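Local coordinates for hypothetical leucine rich repeat protein (PDB 4OJU) that is of unknown function but, as a leucine-rich repeat protein of the BspA type, probably serves in protein binding, this chain being a repeat-bearing part of a longer SLH-domain protein, at residues A[6-18]-A[33-47]. Residues are numbered along the deposited sequence; the frame is centred on the assembly and turned at random.
With EDO (1,2-ethanediol), chain G; EDO (1,2-ethanediol), chain E.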
# COMPACT_ATOMS: atom_id res chain seq x y z
N GLU A 6 -1.81 -26.85 28.46
CA GLU A 6 -1.55 -28.06 29.24
C GLU A 6 -0.05 -28.25 29.37
O GLU A 6 0.41 -28.53 30.46
CB GLU A 6 -2.18 -29.29 28.59
CG GLU A 6 -1.97 -30.56 29.42
CD GLU A 6 -2.57 -31.82 28.82
OE1 GLU A 6 -2.57 -31.94 27.57
OE2 GLU A 6 -2.99 -32.70 29.59
N SER A 7 0.71 -28.14 28.26
CA SER A 7 2.16 -28.28 28.31
C SER A 7 2.84 -27.53 27.16
O SER A 7 2.20 -27.17 26.17
CB SER A 7 2.60 -29.75 28.33
OG SER A 7 2.20 -30.47 27.17
N THR A 8 4.13 -27.26 27.33
CA THR A 8 4.96 -26.58 26.34
C THR A 8 6.00 -27.58 25.88
O THR A 8 6.65 -28.22 26.72
CB THR A 8 5.55 -25.30 26.93
OG1 THR A 8 4.47 -24.51 27.44
CG2 THR A 8 6.34 -24.50 25.90
N VAL A 9 6.14 -27.73 24.56
CA VAL A 9 7.07 -28.70 23.99
C VAL A 9 8.00 -27.99 23.01
O VAL A 9 7.55 -27.18 22.19
CB VAL A 9 6.31 -29.89 23.33
CG1 VAL A 9 7.28 -30.88 22.70
CG2 VAL A 9 5.44 -30.63 24.34
N GLN A 10 9.29 -28.29 23.12
CA GLN A 10 10.31 -27.79 22.20
C GLN A 10 10.71 -28.92 21.24
O GLN A 10 11.04 -30.02 21.70
CB GLN A 10 11.53 -27.25 22.96
CG GLN A 10 12.53 -26.50 22.06
CD GLN A 10 12.04 -25.14 21.65
OE1 GLN A 10 11.24 -24.50 22.34
NE2 GLN A 10 12.51 -24.66 20.51
N VAL A 11 10.64 -28.66 19.91
CA VAL A 11 11.03 -29.62 18.85
C VAL A 11 11.98 -28.87 17.97
O VAL A 11 11.55 -28.08 17.14
CB VAL A 11 9.84 -30.23 18.04
CG1 VAL A 11 10.34 -31.30 17.08
CG2 VAL A 11 8.76 -30.80 18.96
N GLY A 12 13.28 -29.08 18.21
CA GLY A 12 14.32 -28.35 17.48
C GLY A 12 14.10 -26.85 17.60
O GLY A 12 14.04 -26.33 18.72
N PRO A 13 13.88 -26.11 16.48
CA PRO A 13 13.70 -24.66 16.60
C PRO A 13 12.27 -24.24 16.96
O PRO A 13 12.01 -23.05 17.15
CB PRO A 13 14.06 -24.16 15.19
CG PRO A 13 13.58 -25.25 14.30
CD PRO A 13 13.88 -26.54 15.06
N TYR A 14 11.35 -25.20 17.04
CA TYR A 14 9.94 -24.90 17.29
C TYR A 14 9.51 -25.04 18.73
O TYR A 14 9.78 -26.06 19.37
CB TYR A 14 9.05 -25.85 16.46
CG TYR A 14 9.35 -25.83 14.99
CD1 TYR A 14 8.98 -24.75 14.20
CD2 TYR A 14 10.00 -26.90 14.37
CE1 TYR A 14 9.25 -24.72 12.83
CE2 TYR A 14 10.28 -26.88 13.01
CZ TYR A 14 9.89 -25.79 12.25
OH TYR A 14 10.17 -25.74 10.91
N THR A 15 8.77 -24.03 19.22
CA THR A 15 8.12 -24.10 20.53
C THR A 15 6.64 -24.29 20.29
O THR A 15 6.07 -23.53 19.52
CB THR A 15 8.37 -22.85 21.41
OG1 THR A 15 9.75 -22.54 21.44
CG2 THR A 15 7.80 -23.02 22.82
N PHE A 16 6.02 -25.26 20.96
CA PHE A 16 4.58 -25.47 20.85
C PHE A 16 3.92 -25.40 22.18
O PHE A 16 4.47 -25.91 23.18
CB PHE A 16 4.26 -26.86 20.26
CG PHE A 16 4.79 -27.11 18.88
CD1 PHE A 16 4.06 -26.74 17.76
CD2 PHE A 16 6.02 -27.73 18.70
CE1 PHE A 16 4.56 -26.96 16.47
CE2 PHE A 16 6.51 -27.97 17.43
CZ PHE A 16 5.78 -27.58 16.32
N GLU A 17 2.69 -24.85 22.19
CA GLU A 17 1.86 -24.90 23.38
C GLU A 17 0.74 -25.86 23.06
O GLU A 17 0.09 -25.71 22.01
CB GLU A 17 1.34 -23.53 23.79
CG GLU A 17 2.40 -22.72 24.50
CD GLU A 17 1.99 -21.31 24.89
OE1 GLU A 17 0.96 -20.82 24.36
OE2 GLU A 17 2.71 -20.69 25.70
N ILE A 18 0.58 -26.88 23.88
CA ILE A 18 -0.49 -27.87 23.74
C ILE A 18 -1.59 -27.43 24.69
O ILE A 18 -1.32 -27.29 25.88
CB ILE A 18 0.02 -29.32 24.02
CG1 ILE A 18 1.08 -29.73 22.97
CG2 ILE A 18 -1.13 -30.32 24.08
CD1 ILE A 18 1.95 -30.91 23.43
N LEU A 33 18.41 -22.40 16.59
CA LEU A 33 18.30 -23.85 16.75
C LEU A 33 17.94 -24.56 15.45
O LEU A 33 17.87 -25.80 15.42
CB LEU A 33 17.27 -24.19 17.85
CG LEU A 33 17.57 -23.73 19.28
CD1 LEU A 33 16.38 -23.95 20.18
CD2 LEU A 33 18.80 -24.46 19.85
N ALA A 34 17.73 -23.81 14.37
CA ALA A 34 17.32 -24.40 13.08
C ALA A 34 18.49 -24.99 12.30
O ALA A 34 19.59 -24.43 12.34
CB ALA A 34 16.62 -23.35 12.24
N GLY A 35 18.20 -26.06 11.57
CA GLY A 35 19.15 -26.77 10.70
C GLY A 35 19.32 -26.11 9.34
O GLY A 35 20.35 -26.29 8.69
N SER A 36 18.31 -25.34 8.92
CA SER A 36 18.30 -24.62 7.64
C SER A 36 17.31 -23.46 7.71
O SER A 36 16.57 -23.33 8.69
CB SER A 36 17.95 -25.55 6.48
OG SER A 36 16.55 -25.74 6.34
N THR A 37 17.27 -22.64 6.66
CA THR A 37 16.36 -21.49 6.58
C THR A 37 15.00 -21.91 5.99
O THR A 37 14.13 -21.06 5.81
CB THR A 37 16.99 -20.34 5.79
OG1 THR A 37 17.20 -20.78 4.45
CG2 THR A 37 18.29 -19.84 6.42
N TYR A 38 14.80 -23.19 5.67
CA TYR A 38 13.50 -23.67 5.22
C TYR A 38 12.77 -24.23 6.45
O TYR A 38 13.28 -25.14 7.09
CB TYR A 38 13.58 -24.71 4.08
CG TYR A 38 12.22 -24.93 3.45
CD1 TYR A 38 11.28 -25.78 4.03
CD2 TYR A 38 11.83 -24.20 2.33
CE1 TYR A 38 10.00 -25.92 3.50
CE2 TYR A 38 10.55 -24.32 1.80
CZ TYR A 38 9.64 -25.19 2.38
OH TYR A 38 8.39 -25.33 1.84
N ALA A 39 11.62 -23.65 6.80
CA ALA A 39 10.84 -24.10 7.95
C ALA A 39 9.79 -25.11 7.52
O ALA A 39 8.74 -24.73 6.99
CB ALA A 39 10.19 -22.90 8.64
N ASP A 40 10.09 -26.40 7.69
CA ASP A 40 9.15 -27.48 7.37
C ASP A 40 8.41 -27.75 8.66
O ASP A 40 8.90 -28.51 9.50
CB ASP A 40 9.90 -28.70 6.80
CG ASP A 40 9.03 -29.78 6.17
OD1 ASP A 40 7.83 -29.51 5.92
OD2 ASP A 40 9.54 -30.89 5.92
N ILE A 41 7.32 -27.03 8.90
CA ILE A 41 6.59 -27.09 10.17
C ILE A 41 5.94 -28.46 10.37
O ILE A 41 5.20 -28.90 9.49
CB ILE A 41 5.54 -25.94 10.27
CG1 ILE A 41 6.20 -24.54 10.20
CG2 ILE A 41 4.66 -26.10 11.52
CD1 ILE A 41 5.19 -23.34 9.98
N PRO A 42 6.17 -29.13 11.53
CA PRO A 42 5.53 -30.45 11.74
C PRO A 42 4.02 -30.32 11.88
O PRO A 42 3.52 -29.32 12.40
CB PRO A 42 6.18 -30.98 13.02
CG PRO A 42 6.83 -29.83 13.66
CD PRO A 42 7.03 -28.74 12.67
N ALA A 43 3.29 -31.32 11.37
CA ALA A 43 1.82 -31.38 11.44
C ALA A 43 1.34 -31.80 12.83
O ALA A 43 0.17 -31.62 13.17
CB ALA A 43 1.30 -32.37 10.41
N SER A 44 2.23 -32.41 13.62
CA SER A 44 1.87 -32.83 14.97
C SER A 44 3.06 -32.70 15.92
O SER A 44 4.21 -32.58 15.49
CB SER A 44 1.34 -34.27 14.97
OG SER A 44 2.37 -35.20 14.69
N VAL A 45 2.77 -32.70 17.22
CA VAL A 45 3.78 -32.60 18.28
C VAL A 45 3.42 -33.63 19.36
O VAL A 45 2.24 -33.87 19.61
CB VAL A 45 3.93 -31.14 18.81
CG1 VAL A 45 2.62 -30.58 19.32
CG2 VAL A 45 5.02 -31.02 19.87
N THR A 46 4.45 -34.28 19.93
CA THR A 46 4.29 -35.32 20.95
C THR A 46 4.70 -34.76 22.30
O THR A 46 5.77 -34.15 22.41
CB THR A 46 5.14 -36.53 20.54
OG1 THR A 46 4.72 -36.97 19.26
CG2 THR A 46 5.08 -37.68 21.53
N ASP A 47 3.86 -34.97 23.34
CA ASP A 47 4.19 -34.51 24.69
C ASP A 47 5.08 -35.53 25.39
O ASP A 47 5.42 -36.56 24.79
CB ASP A 47 2.92 -34.17 25.51
CG ASP A 47 1.97 -35.30 25.89
OD1 ASP A 47 2.37 -36.50 25.79
OD2 ASP A 47 0.83 -34.99 26.30
C1 EDO G . 5.23 -36.41 15.84
O1 EDO G . 4.42 -35.61 16.69
C2 EDO G . 6.71 -36.07 16.07
O2 EDO G . 7.03 -36.29 17.43
C1 EDO E . 7.26 -33.24 8.45
O1 EDO E . 6.69 -32.08 7.86
C2 EDO E . 8.51 -32.84 9.26
O2 EDO E . 8.22 -31.67 10.00
O HOH W 1 0.13 -32.30 26.91
O HOH W 2 12.05 -27.20 9.89
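Tyr14 lies between two prolines: Pro13 CG rests on one face of its ring, and Pro42 CD sits over the opposite face in a CH-pi contact, 4.0 Å from the centroid. Ile41 crosses the ring at about a right angle, its CG1 reaching Tyr14 CE1. With CG set anti to the carbonyl carbon (chi1 -56°), the ring reaches out to strand 38-40, where the hydroxyl nears Ala39 CB. A water 2.6 Å from Tyr14 OH accepts a hydrogen bond from Asp40 N, linking phenol and backbone. A leucine here would probably leave that water without its phenolic partner and Pro42 CD without a ring face to lie on.

Two residues along the same strand, Phe16 lies alongside Val45, the two pointing in contrary senses, with Val45 CB over one face of the ring, 4.2 Å from the centroid, while Pro42 CG comes to within 3.6 Å of Phe16 CZ. Because Val45 CG2 stands anti to its backbone N, it touches both Phe16 CD2 and Val9 CG1, and also meets Val11 CG2; the other branch, CG1, turns to Ile18. At the far end a water bridges Ser7 OG and Asp47 OD2, the latter also hydrogen-bonded to Tyr53 OH.

No clear direct hydrogen bond joins residues 6-18 to residues 33-47, and strands 6-11 and 44-46 run at 106° to each other. The hairpin, closed by a type II' turn from Val11 to Tyr14, thus packs by its apolar face across the chain entering the repeats, consistent with a cap on the hydrophobic core of a leucine-rich repeat solenoid.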